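Local coordinates for UPF0201 protein MJ1564 (Methanocaldococcus jannaschii DSM 2661, PDB 2PZZ) that is of unknown function, belongs to an archaeal family that resembles RNA-binding proteins in structure, but is thought unlikely to bind RNA itself, at residues K11-K16 with D99-I104; E56-Q61 with G92-D97; V70-M75 with D115-I120; T80-N85 with V106-D111. One frame throughout, in Å; residues are numbered along the deposited sequence.

Interaction 1 of 4, residues K11-K16 with D99-I104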
loop_
_atom_site.group_PDB
_atom_site.type_symbol
_atom_site.label_atom_id
_atom_site.label_comp_id
_atom_site.label_asym_id
_atom_site.label_seq_id
_atom_site.Cartn_x
_atom_site.Cartn_y
_atom_site.Cartn_z
ATOM N N LYS A 11 -4.410 -5.728 1.157
ATOM C CA LYS A 11 -5.414 -4.886 1.791
ATOM C C LYS A 11 -6.762 -5.003 1.091
ATOM O O LYS A 11 -6.835 -5.397 -0.081
ATOM C CB LYS A 11 -4.919 -3.447 1.804
ATOM C CG LYS A 11 -3.636 -3.289 2.618
ATOM C CD LYS A 11 -3.332 -1.818 2.862
ATOM C CE LYS A 11 -2.231 -1.657 3.881
ATOM N NZ LYS A 11 -2.059 -0.233 4.283
ATOM N N PRO A 12 -7.857 -4.679 1.805
ATOM C CA PRO A 12 -9.219 -4.746 1.263
ATOM C C PRO A 12 -9.404 -4.186 -0.155
ATOM O O PRO A 12 -10.136 -4.768 -0.956
ATOM C CB PRO A 12 -10.032 -3.965 2.296
ATOM C CG PRO A 12 -9.362 -4.370 3.589
ATOM C CD PRO A 12 -7.878 -4.254 3.223
ATOM N N THR A 13 -8.756 -3.060 -0.461
ATOM C CA THR A 13 -8.905 -2.445 -1.781
ATOM C C THR A 13 -7.872 -2.932 -2.794
ATOM O O THR A 13 -7.831 -2.453 -3.933
ATOM C CB THR A 13 -8.826 -0.894 -1.707
ATOM O OG1 THR A 13 -7.547 -0.492 -1.203
ATOM C CG2 THR A 13 -9.930 -0.349 -0.810
ATOM N N GLU A 14 -7.030 -3.872 -2.377
ATOM C CA GLU A 14 -6.030 -4.420 -3.277
ATOM C C GLU A 14 -6.602 -5.648 -3.967
ATOM O O GLU A 14 -7.558 -6.256 -3.487
ATOM C CB GLU A 14 -4.747 -4.801 -2.517
ATOM C CG GLU A 14 -3.705 -3.695 -2.488
ATOM C CD GLU A 14 -2.526 -4.032 -1.614
ATOM O OE1 GLU A 14 -1.371 -3.991 -2.108
ATOM O OE2 GLU A 14 -2.755 -4.333 -0.421
ATOM N N ASP A 15 -6.031 -5.989 -5.116
ATOM C CA ASP A 15 -6.457 -7.179 -5.847
ATOM C C ASP A 15 -5.394 -8.208 -5.502
ATOM O O ASP A 15 -4.233 -8.052 -5.877
ATOM C CB ASP A 15 -6.454 -6.923 -7.350
ATOM C CG ASP A 15 -6.810 -8.158 -8.147
ATOM O OD1 ASP A 15 -6.176 -9.211 -7.939
ATOM O OD2 ASP A 15 -7.725 -8.077 -8.989
ATOM N N LYS A 16 -5.780 -9.261 -4.799
ATOM C CA LYS A 16 -4.804 -10.267 -4.390
ATOM C C LYS A 16 -3.957 -10.839 -5.520
ATOM O O LYS A 16 -2.784 -11.163 -5.313
ATOM C CB LYS A 16 -5.487 -11.402 -3.615
ATOM C CG LYS A 16 -6.519 -12.226 -4.370
ATOM C CD LYS A 16 -7.074 -13.284 -3.426
ATOM C CE LYS A 16 -8.115 -14.163 -4.077
ATOM N NZ LYS A 16 -8.606 -15.213 -3.132
ATOM N N ASP A 99 6.083 0.440 0.475
ATOM C CA ASP A 99 5.048 1.279 -0.119
ATOM C C ASP A 99 3.915 1.484 0.884
ATOM O O ASP A 99 3.895 0.862 1.953
ATOM C CB ASP A 99 4.491 0.643 -1.398
ATOM C CG ASP A 99 3.871 -0.715 -1.150
ATOM O OD1 ASP A 99 4.632 -1.673 -0.887
ATOM O OD2 ASP A 99 2.625 -0.820 -1.215
ATOM N N THR A 100 2.976 2.360 0.533
ATOM C CA THR A 100 1.834 2.659 1.395
ATOM C C THR A 100 1.052 1.399 1.762
ATOM O O THR A 100 0.356 1.359 2.784
ATOM C CB THR A 100 0.854 3.637 0.698
ATOM O OG1 THR A 100 1.538 4.853 0.363
ATOM C CG2 THR A 100 -0.312 3.961 1.607
ATOM N N HIS A 101 1.164 0.368 0.928
ATOM C CA HIS A 101 0.427 -0.862 1.177
ATOM C C HIS A 101 1.155 -2.019 1.870
ATOM O O HIS A 101 0.676 -3.146 1.847
ATOM C CB HIS A 101 -0.233 -1.327 -0.125
ATOM C CG HIS A 101 -1.375 -0.456 -0.553
ATOM N ND1 HIS A 101 -1.290 0.919 -0.580
ATOM C CD2 HIS A 101 -2.631 -0.760 -0.951
ATOM C CE1 HIS A 101 -2.446 1.425 -0.973
ATOM N NE2 HIS A 101 -3.276 0.427 -1.205
ATOM N N GLY A 102 2.298 -1.747 2.491
ATOM C CA GLY A 102 2.986 -2.799 3.226
ATOM C C GLY A 102 4.262 -3.407 2.686
ATOM O O GLY A 102 5.086 -3.908 3.455
ATOM N N GLY A 103 4.447 -3.386 1.373
ATOM C CA GLY A 103 5.654 -3.970 0.819
ATOM C C GLY A 103 5.634 -5.484 0.921
ATOM O O GLY A 103 4.671 -6.079 1.417
ATOM N N ILE A 104 6.696 -6.108 0.422
ATOM C CA ILE A 104 6.832 -7.550 0.444
ATOM C C ILE A 104 7.955 -7.811 1.438
ATOM O O ILE A 104 9.063 -7.330 1.261
ATOM C CB ILE A 104 7.245 -8.124 -0.958
ATOM C CG1 ILE A 104 6.164 -7.819 -2.014
ATOM C CG2 ILE A 104 7.401 -9.646 -0.885
ATOM C CD1 ILE A 104 6.076 -6.380 -2.397
HETATM O O HOH W 1 -2.535 1.770 2.248
#
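His-101 is met at CD2 by two side chains of the 11-16 segment, Glu-14 and Lys-11, coming from different directions. The carboxylate of Glu-14 lies at the edge of the imidazole, CD 3.3 Å from His-101 CD2, with the two planes 75° apart. Lys-11 runs obliquely past the ring, its CD 4.0 Å from His-101 CD2. Its extended chain (chi2 -168°) carries the amine on to the carbonyl of the residue before His-101, where NZ gives a long hydrogen bond of 3.3 Å to Thr-100 O, in the carbonyl plane on a lone pair. A water bridges the same two atoms.

Behind these contacts stand two type I turns, Lys-11 to Glu-14 and Asp-99 to Gly-102. Glu-14 OE2 closes the first by accepting from Lys-11 N at 2.7 Å, nearly straight at 168°, while OE1 forms a salt bridge with Lys-86; in the second, Asp-99 OD2 takes His-101 N at 2.9 Å as an Asx turn. Replacing Glu-14 by an alanine would probably leave Lys-11 N without its acceptor and Lys-86 without its salt bridge.

The turns join strand 3-10 to the approach to strand 104-109, beside helix 86-90, where Glu-14 OE1 of the second subunit is hydrogen-bonded to Thr-13 OG1.

Interaction 2 of 4, residues E56-Q61 with G92-D97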
loop_
_atom_site.group_PDB
_atom_site.type_symbol
_atom_site.label_atom_id
_atom_site.label_comp_id
_atom_site.label_asym_id
_atom_site.label_seq_id
_atom_site.Cartn_x
_atom_site.Cartn_y
_atom_site.Cartn_z
ATOM N N GLU A 56 19.402 -10.660 -11.100
ATOM C CA GLU A 56 19.399 -10.050 -12.427
ATOM C C GLU A 56 18.900 -8.614 -12.342
ATOM O O GLU A 56 19.518 -7.701 -12.885
ATOM C CB GLU A 56 18.464 -10.809 -13.369
ATOM C CG GLU A 56 18.944 -12.160 -13.824
ATOM C CD GLU A 56 17.836 -12.943 -14.503
ATOM O OE1 GLU A 56 16.995 -12.311 -15.186
ATOM O OE2 GLU A 56 17.810 -14.186 -14.360
ATOM N N LEU A 57 17.782 -8.417 -11.647
ATOM C CA LEU A 57 17.196 -7.090 -11.534
ATOM C C LEU A 57 18.098 -6.092 -10.831
ATOM O O LEU A 57 18.162 -4.923 -11.232
ATOM C CB LEU A 57 15.837 -7.170 -10.843
ATOM C CG LEU A 57 14.808 -8.040 -11.581
ATOM C CD1 LEU A 57 13.556 -8.160 -10.754
ATOM C CD2 LEU A 57 14.496 -7.434 -12.956
ATOM N N LEU A 58 18.806 -6.528 -9.795
ATOM C CA LEU A 58 19.706 -5.610 -9.098
ATOM C C LEU A 58 20.803 -5.159 -10.084
ATOM O O LEU A 58 21.182 -3.994 -10.115
ATOM C CB LEU A 58 20.345 -6.285 -7.872
ATOM C CG LEU A 58 19.418 -6.848 -6.771
ATOM C CD1 LEU A 58 20.245 -7.540 -5.710
ATOM C CD2 LEU A 58 18.599 -5.745 -6.154
ATOM N N ARG A 59 21.309 -6.080 -10.895
ATOM C CA ARG A 59 22.348 -5.725 -11.864
ATOM C C ARG A 59 21.741 -4.845 -12.956
ATOM O O ARG A 59 22.254 -3.761 -13.233
ATOM C CB ARG A 59 22.978 -7.004 -12.438
ATOM C CG ARG A 59 23.822 -7.726 -11.383
ATOM C CD ARG A 59 24.041 -9.195 -11.678
ATOM N NE ARG A 59 24.894 -9.799 -10.655
ATOM C CZ ARG A 59 24.539 -9.976 -9.382
ATOM N NH1 ARG A 59 23.334 -9.602 -8.959
ATOM N NH2 ARG A 59 25.392 -10.525 -8.532
ATOM N N SER A 60 20.628 -5.296 -13.537
ATOM C CA SER A 60 19.927 -4.532 -14.578
ATOM C C SER A 60 19.605 -3.091 -14.180
ATOM O O SER A 60 19.834 -2.159 -14.950
ATOM C CB SER A 60 18.616 -5.222 -14.950
ATOM O OG SER A 60 18.853 -6.442 -15.616
ATOM N N GLN A 61 19.049 -2.908 -12.986
ATOM C CA GLN A 61 18.686 -1.573 -12.520
ATOM C C GLN A 61 19.910 -0.853 -11.993
ATOM O O GLN A 61 19.855 0.329 -11.634
ATOM C CB GLN A 61 17.634 -1.669 -11.410
ATOM C CG GLN A 61 16.422 -2.506 -11.753
ATOM C CD GLN A 61 15.424 -2.556 -10.608
ATOM O OE1 GLN A 61 14.487 -3.353 -10.612
ATOM N NE2 GLN A 61 15.625 -1.695 -9.621
ATOM N N GLY A 92 7.669 -4.878 -12.296
ATOM C CA GLY A 92 8.930 -5.572 -12.501
ATOM C C GLY A 92 10.188 -4.886 -12.013
ATOM O O GLY A 92 11.279 -5.219 -12.462
ATOM N N ALA A 93 10.056 -3.946 -11.090
ATOM C CA ALA A 93 11.220 -3.227 -10.576
ATOM C C ALA A 93 11.497 -3.517 -9.097
ATOM O O ALA A 93 10.570 -3.737 -8.306
ATOM C CB ALA A 93 11.019 -1.728 -10.774
ATOM N N VAL A 94 12.775 -3.499 -8.728
ATOM C CA VAL A 94 13.171 -3.730 -7.345
ATOM C C VAL A 94 13.423 -2.410 -6.633
ATOM O O VAL A 94 14.251 -1.612 -7.074
ATOM C CB VAL A 94 14.456 -4.576 -7.235
ATOM C CG1 VAL A 94 14.908 -4.629 -5.776
ATOM C CG2 VAL A 94 14.202 -5.996 -7.754
ATOM N N ASN A 95 12.701 -2.194 -5.534
ATOM C CA ASN A 95 12.838 -0.989 -4.730
ATOM C C ASN A 95 12.670 -1.372 -3.243
ATOM O O ASN A 95 11.718 -2.056 -2.872
ATOM C CB ASN A 95 11.789 0.029 -5.160
ATOM C CG ASN A 95 12.286 1.443 -5.053
ATOM O OD1 ASN A 95 11.845 2.197 -4.202
ATOM N ND2 ASN A 95 13.223 1.812 -5.922
ATOM N N PHE A 96 13.597 -0.918 -2.408
ATOM C CA PHE A 96 13.609 -1.255 -0.984
ATOM C C PHE A 96 12.768 -0.445 0.018
ATOM O O PHE A 96 12.783 -0.731 1.216
ATOM C CB PHE A 96 15.061 -1.307 -0.521
ATOM C CG PHE A 96 15.864 -2.355 -1.221
ATOM C CD1 PHE A 96 15.587 -3.711 -1.021
ATOM C CD2 PHE A 96 16.870 -2.000 -2.113
ATOM C CE1 PHE A 96 16.305 -4.701 -1.706
ATOM C CE2 PHE A 96 17.588 -2.980 -2.794
ATOM C CZ PHE A 96 17.301 -4.334 -2.587
ATOM N N ASP A 97 12.030 0.549 -0.450
ATOM C CA ASP A 97 11.189 1.336 0.452
ATOM C C ASP A 97 9.812 0.676 0.571
ATOM O O ASP A 97 9.248 0.235 -0.429
ATOM C CB ASP A 97 11.032 2.749 -0.096
ATOM C CG ASP A 97 10.389 2.761 -1.464
ATOM O OD1 ASP A 97 10.782 1.920 -2.298
ATOM O OD2 ASP A 97 9.500 3.607 -1.705
#
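The C-terminal end of helix 52-60 meets the connection that leaves helix 86-90, and Gln-61 joins them by gripping an extended backbone as a neighbouring strand would. Its side-chain amide makes a two-bond clasp on Val-94: Val-94 N donates to Gln-61 OE1, modelled at a short 2.5 Å, while Gln-61 NE2 donates to Val-94 O at 2.9 Å. Both bonds are close to straight, 167° and 164°, and each acceptor is met in its carbonyl plane on a lone pair. Val-94 O also lies close to the plane of the Gln-61 amide, which should hold the amide's rotation. The chain gets there by stretching out beyond CG (chi2 180°). A leucine in place of Gln-61 would probably leave both Val-94 N and Val-94 O without these partners and let the connection drift from the helix end.

Gly-92, at positive phi, is the C-prime residue of the Schellman motif that ends helix 86-90, and Gly-92 and Ala-93 lead from it to Val-94. The rest of the contact is mainly apolar. Val-94 spreads its two methyls over successive helix residues: CG2 lies 3.7 Å from Leu-57 CB, and CG1 is 3.9 Å from Leu-58 CD2. The same Leu-58 CD2 reaches Phe-96 CZ at 4.0 Å, the two side chains crossing at about a right angle. Ile-26 of helix 16-26 packs on Leu-57 and Val-94, while Ala-67 of helix 64-73 touches both Leu-58 and Phe-96.

Interaction 3 of 4, residues V70-M75 with D115-I120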
loop_
_atom_site.group_PDB
_atom_site.type_symbol
_atom_site.label_atom_id
_atom_site.label_comp_id
_atom_site.label_asym_id
_atom_site.label_seq_id
_atom_site.Cartn_x
_atom_site.Cartn_y
_atom_site.Cartn_z
ATOM N N VAL A 70 21.285 -2.592 2.242
ATOM C CA VAL A 70 20.052 -3.080 2.855
ATOM C C VAL A 70 20.180 -4.510 3.395
ATOM O O VAL A 70 19.686 -4.819 4.478
ATOM C CB VAL A 70 18.872 -3.018 1.859
ATOM C CG1 VAL A 70 17.635 -3.654 2.472
ATOM C CG2 VAL A 70 18.582 -1.549 1.481
ATOM N N LEU A 71 20.843 -5.378 2.642
ATOM C CA LEU A 71 21.021 -6.760 3.076
ATOM C C LEU A 71 21.907 -6.867 4.324
ATOM O O LEU A 71 21.625 -7.662 5.220
ATOM C CB LEU A 71 21.605 -7.602 1.935
ATOM C CG LEU A 71 20.722 -7.629 0.679
ATOM C CD1 LEU A 71 21.312 -8.557 -0.384
ATOM C CD2 LEU A 71 19.324 -8.083 1.066
ATOM N N GLU A 72 22.974 -6.080 4.391
ATOM C CA GLU A 72 23.839 -6.146 5.565
ATOM C C GLU A 72 23.122 -5.595 6.785
ATOM O O GLU A 72 23.244 -6.136 7.886
ATOM C CB GLU A 72 25.131 -5.381 5.327
ATOM C CG GLU A 72 26.041 -6.053 4.341
ATOM C CD GLU A 72 27.390 -5.395 4.292
ATOM O OE1 GLU A 72 27.651 -4.543 5.171
ATOM O OE2 GLU A 72 28.193 -5.726 3.391
ATOM N N LYS A 73 22.351 -4.529 6.579
ATOM C CA LYS A 73 21.593 -3.907 7.658
ATOM C C LYS A 73 20.555 -4.842 8.282
ATOM O O LYS A 73 20.263 -4.737 9.475
ATOM C CB LYS A 73 20.897 -2.650 7.132
ATOM C CG LYS A 73 20.012 -1.931 8.134
ATOM C CD LYS A 73 19.567 -0.576 7.572
ATOM C CE LYS A 73 20.780 0.265 7.163
ATOM N NZ LYS A 73 20.422 1.597 6.582
ATOM N N GLY A 74 19.991 -5.744 7.479
ATOM C CA GLY A 74 18.993 -6.669 7.995
ATOM C C GLY A 74 19.597 -8.022 8.340
ATOM O O GLY A 74 18.898 -8.971 8.682
HETATM N N MSE A 75 20.916 -8.096 8.263
HETATM C CA MSE A 75 21.644 -9.326 8.537
HETATM C C MSE A 75 21.751 -9.778 9.997
HETATM O O MSE A 75 21.937 -8.977 10.912
HETATM C CB MSE A 75 23.053 -9.206 7.963
HETATM C CG MSE A 75 23.945 -10.415 8.220
HETATM SE SE MSE A 75 25.577 -10.341 7.166
HETATM C CE MSE A 75 26.461 -8.852 8.041
ATOM N N ASP A 115 27.239 -19.676 4.277
ATOM C CA ASP A 115 27.659 -18.523 5.070
ATOM C C ASP A 115 26.760 -17.382 4.576
ATOM O O ASP A 115 26.783 -17.044 3.394
ATOM C CB ASP A 115 29.129 -18.188 4.791
ATOM C CG ASP A 115 29.655 -17.061 5.671
ATOM O OD1 ASP A 115 28.844 -16.305 6.241
ATOM O OD2 ASP A 115 30.892 -16.920 5.782
ATOM N N ILE A 116 25.969 -16.800 5.474
ATOM C CA ILE A 116 25.045 -15.732 5.100
ATOM C C ILE A 116 25.727 -14.530 4.434
ATOM O O ILE A 116 25.163 -13.928 3.521
ATOM C CB ILE A 116 24.204 -15.269 6.328
ATOM C CG1 ILE A 116 22.822 -14.797 5.860
ATOM C CG2 ILE A 116 24.936 -14.171 7.110
ATOM C CD1 ILE A 116 22.821 -13.519 5.096
HETATM N N MSE A 117 26.941 -14.196 4.866
HETATM C CA MSE A 117 27.657 -13.070 4.275
HETATM C C MSE A 117 28.090 -13.375 2.848
HETATM O O MSE A 117 28.184 -12.467 2.025
HETATM C CB MSE A 117 28.888 -12.693 5.109
HETATM C CG MSE A 117 28.794 -11.318 5.765
HETATM SE SE MSE A 117 28.594 -9.841 4.501
HETATM C CE MSE A 117 30.443 -9.295 4.382
ATOM N N LYS A 118 28.364 -14.645 2.555
ATOM C CA LYS A 118 28.766 -15.025 1.207
ATOM C C LYS A 118 27.556 -14.961 0.294
ATOM O O LYS A 118 27.679 -14.649 -0.890
ATOM C CB LYS A 118 29.368 -16.432 1.182
ATOM C CG LYS A 118 30.847 -16.467 1.555
ATOM C CD LYS A 118 31.449 -17.850 1.347
ATOM C CE LYS A 118 32.945 -17.850 1.641
ATOM N NZ LYS A 118 33.585 -19.147 1.275
ATOM N N ILE A 119 26.386 -15.264 0.853
ATOM C CA ILE A 119 25.136 -15.221 0.098
ATOM C C ILE A 119 24.932 -13.777 -0.352
ATOM O O ILE A 119 24.605 -13.504 -1.515
ATOM C CB ILE A 119 23.929 -15.619 0.989
ATOM C CG1 ILE A 119 24.036 -17.090 1.403
ATOM C CG2 ILE A 119 22.614 -15.344 0.256
ATOM C CD1 ILE A 119 23.838 -18.045 0.275
ATOM N N ILE A 120 25.145 -12.857 0.588
ATOM C CA ILE A 120 24.967 -11.436 0.325
ATOM C C ILE A 120 25.958 -10.873 -0.679
ATOM O O ILE A 120 25.583 -10.068 -1.528
ATOM C CB ILE A 120 25.038 -10.625 1.636
ATOM C CG1 ILE A 120 23.846 -10.993 2.526
ATOM C CG2 ILE A 120 25.028 -9.131 1.329
ATOM C CD1 ILE A 120 23.805 -10.252 3.852
#
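Two backbones come together at two places, Leu-71 beside Ile-120 with their CA atoms 6.7 Å apart and Met-75 opposite Ile-116 at 8.0 Å. This is apolar helix-to-helix packing: the last turn of helix 64-73, with the residues just after it, rests on the first turns of helix 116-123, and no hydrogen bond passes between the two segments.

Ile-120 and Leu-71 slide past each other in opposite directions, Ile-120 CG2 lying 3.8 Å from Leu-71 CB. The other branch of the isoleucine sends CD1 to the selenium of Met-75, a selenomethionine, at 3.8 Å.

Met-75 is the main wedge from its side. With CG anti to the backbone N (chi1 178°) the chain reaches straight across before bending at its end, and SE settles among three residues of the facing helix. Ile-116 CG2 is 3.9 Å from it, while Met-117, also a selenomethionine, crosses at about a right angle.

At the start of that helix Asp-115 is the N-cap, its OD1 accepting from Met-117 N at 3.2 Å from above the carboxylate plane. Glu-72 skirts the edge of the contact with its carboxylate held by a salt bridge to Arg-68. Thr-80, on strand 79-84, touches both Met-75 and Ile-116. The closest approach between side chains is Met-75 SE to Met-117 CG, 3.6 Å.

Interaction 4 of 4, residues T80-N85 with V106-D111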
loop_
_atom_site.group_PDB
_atom_site.type_symbol
_atom_site.label_atom_id
_atom_site.label_comp_id
_atom_site.label_asym_id
_atom_site.label_seq_id
_atom_site.Cartn_x
_atom_site.Cartn_y
_atom_site.Cartn_z
ATOM N N THR A 80 19.074 -12.753 6.691
ATOM C CA THR A 80 18.962 -11.323 6.447
ATOM C C THR A 80 17.524 -11.107 6.009
ATOM O O THR A 80 16.873 -12.028 5.521
ATOM C CB THR A 80 19.930 -10.806 5.355
ATOM O OG1 THR A 80 19.874 -9.373 5.330
ATOM C CG2 THR A 80 19.555 -11.344 3.976
ATOM N N LYS A 81 17.011 -9.904 6.213
ATOM C CA LYS A 81 15.636 -9.616 5.834
ATOM C C LYS A 81 15.549 -8.193 5.316
ATOM O O LYS A 81 16.455 -7.392 5.535
ATOM C CB LYS A 81 14.714 -9.800 7.038
ATOM C CG LYS A 81 15.059 -8.909 8.212
ATOM C CD LYS A 81 14.371 -9.382 9.491
ATOM C CE LYS A 81 14.720 -8.479 10.672
ATOM N NZ LYS A 81 14.233 -9.042 11.970
ATOM N N PHE A 82 14.467 -7.898 4.605
ATOM C CA PHE A 82 14.249 -6.575 4.039
ATOM C C PHE A 82 12.881 -6.570 3.396
ATOM O O PHE A 82 12.221 -7.609 3.292
ATOM C CB PHE A 82 15.332 -6.263 2.995
ATOM C CG PHE A 82 15.403 -7.274 1.881
ATOM C CD1 PHE A 82 14.612 -7.131 0.739
ATOM C CD2 PHE A 82 16.229 -8.391 1.990
ATOM C CE1 PHE A 82 14.639 -8.086 -0.282
ATOM C CE2 PHE A 82 16.265 -9.360 0.971
ATOM C CZ PHE A 82 15.466 -9.204 -0.168
ATOM N N TYR A 83 12.456 -5.394 2.967
ATOM C CA TYR A 83 11.160 -5.236 2.335
ATOM C C TYR A 83 11.341 -4.781 0.902
ATOM O O TYR A 83 12.373 -4.225 0.555
ATOM C CB TYR A 83 10.326 -4.200 3.086
ATOM C CG TYR A 83 9.795 -4.689 4.411
ATOM C CD1 TYR A 83 10.603 -4.721 5.547
ATOM C CD2 TYR A 83 8.485 -5.136 4.523
ATOM C CE1 TYR A 83 10.109 -5.188 6.766
ATOM C CE2 TYR A 83 7.981 -5.603 5.734
ATOM C CZ TYR A 83 8.800 -5.625 6.848
ATOM O OH TYR A 83 8.292 -6.079 8.039
ATOM N N LEU A 84 10.345 -5.049 0.066
ATOM C CA LEU A 84 10.384 -4.626 -1.328
ATOM C C LEU A 84 9.129 -3.815 -1.566
ATOM O O LEU A 84 8.050 -4.139 -1.039
ATOM C CB LEU A 84 10.403 -5.822 -2.279
ATOM C CG LEU A 84 11.680 -6.665 -2.288
ATOM C CD1 LEU A 84 11.541 -7.798 -3.301
ATOM C CD2 LEU A 84 12.871 -5.787 -2.626
ATOM N N ASN A 85 9.265 -2.753 -2.349
ATOM C CA ASN A 85 8.112 -1.921 -2.652
ATOM C C ASN A 85 7.180 -2.768 -3.508
ATOM O O ASN A 85 7.589 -3.345 -4.515
ATOM C CB ASN A 85 8.540 -0.686 -3.421
ATOM C CG ASN A 85 7.390 0.251 -3.665
ATOM O OD1 ASN A 85 6.339 -0.151 -4.189
ATOM N ND2 ASN A 85 7.566 1.505 -3.274
ATOM N N VAL A 106 10.753 -9.927 2.943
ATOM C CA VAL A 106 11.627 -11.003 2.478
ATOM C C VAL A 106 12.726 -11.444 3.442
ATOM O O VAL A 106 13.524 -10.629 3.914
ATOM C CB VAL A 106 12.350 -10.612 1.164
ATOM C CG1 VAL A 106 13.218 -11.774 0.698
ATOM C CG2 VAL A 106 11.340 -10.209 0.090
ATOM N N LYS A 107 12.797 -12.752 3.670
ATOM C CA LYS A 107 13.803 -13.332 4.557
ATOM C C LYS A 107 14.605 -14.406 3.823
ATOM O O LYS A 107 14.050 -15.390 3.323
ATOM C CB LYS A 107 13.116 -13.951 5.777
ATOM C CG LYS A 107 14.000 -14.105 6.997
ATOM C CD LYS A 107 13.316 -14.944 8.079
ATOM C CE LYS A 107 11.918 -14.437 8.412
ATOM N NZ LYS A 107 11.955 -13.111 9.086
ATOM N N ILE A 108 15.913 -14.211 3.750
ATOM C CA ILE A 108 16.787 -15.166 3.095
ATOM C C ILE A 108 17.535 -15.943 4.176
ATOM O O ILE A 108 18.318 -15.358 4.930
ATOM C CB ILE A 108 17.794 -14.452 2.199
ATOM C CG1 ILE A 108 17.061 -13.777 1.037
ATOM C CG2 ILE A 108 18.837 -15.444 1.707
ATOM C CD1 ILE A 108 17.927 -12.811 0.224
ATOM N N LEU A 109 17.291 -17.251 4.247
ATOM C CA LEU A 109 17.914 -18.108 5.253
ATOM C C LEU A 109 19.016 -18.986 4.669
ATOM O O LEU A 109 18.813 -19.684 3.675
ATOM C CB LEU A 109 16.857 -19.007 5.906
ATOM C CG LEU A 109 15.501 -18.379 6.255
ATOM C CD1 LEU A 109 14.545 -19.459 6.760
ATOM C CD2 LEU A 109 15.682 -17.293 7.310
ATOM N N ALA A 110 20.189 -18.947 5.289
ATOM C CA ALA A 110 21.319 -19.760 4.844
ATOM C C ALA A 110 21.222 -21.108 5.553
ATOM O O ALA A 110 20.847 -21.151 6.720
ATOM C CB ALA A 110 22.628 -19.076 5.212
ATOM N N ASP A 111 21.531 -22.210 4.869
ATOM C CA ASP A 111 21.460 -23.493 5.559
ATOM C C ASP A 111 22.740 -23.692 6.356
ATOM O O ASP A 111 23.660 -22.877 6.267
ATOM C CB ASP A 111 21.218 -24.673 4.597
ATOM C CG ASP A 111 22.387 -24.953 3.658
ATOM O OD1 ASP A 111 23.541 -24.576 3.945
ATOM O OD2 ASP A 111 22.139 -25.593 2.616
#
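Thr-80 pairs with Ile-108, and Phe-82 with Val-106, through two antiparallel hydrogen-bonded pairs, each closed by a bond in both directions. Val-106 N to Phe-82 O is 2.8 Å and runs almost straight out from the carbonyl; Ile-108 N to Thr-80 O is 3.0 Å. The return bonds, Phe-82 N to Val-106 O and Thr-80 N to Ile-108 O, are more bent at the hydrogen, 143° and 141°. Lys-81 and Lys-107 form the non-hydrogen-bonded pair between them, where Lys-81 CA makes a CA-H...O contact of 3.0 Å with Val-106 O.

These are neighbouring strands of a five-stranded antiparallel sheet, 79-84 lying at its edge within this chain and 104-109 next to it, flanked by strand 3-10 on its other side.

The apolar contacts gather on the face that carries Thr-80, Phe-82, Val-106 and Ile-108, which helices 64-73 and 116-123 cover. Phe-82 has CG between its own backbone N and carbonyl carbon (chi1 57°), a position that lays the ring beside Val-106. There Val-106 CB makes a CH-pi contact over one face, 3.9 Å from the ring centroid, and Val-106 CG1 comes to 3.5 Å from Phe-82 CZ. Ile-108 CD1 meets the same ring at its edge, 3.9 Å from Phe-82 CE2. Thr-80 CG2 lies alongside Ile-108 CB, while its OG1 is hydrogen-bonded to Leu-71 O of helix 64-73.

Overall arrangement
Interaction 4, near the centre of the chain, joins two strands of the central sheet, and each of the others touches it. Interaction 3 lies against it, centres 9 Å apart, because helix 64-73 leads into strand 79-84 and strand 104-109 leads on to helix 116-123; along the chain interaction 4 is nested inside interaction 3. Interactions 1 and 2 use successive parts of the connection between helix 86-90 and strand 104-109, and interaction 2 is nested inside interaction 1. Interactions 1 and 3 stand on opposite sides of the chain's centre, about 27 Å apart between centres. Interactions 2 and 3 touch through Phe-96 and Val-70, and of the four only interaction 1 is reached by the second subunit.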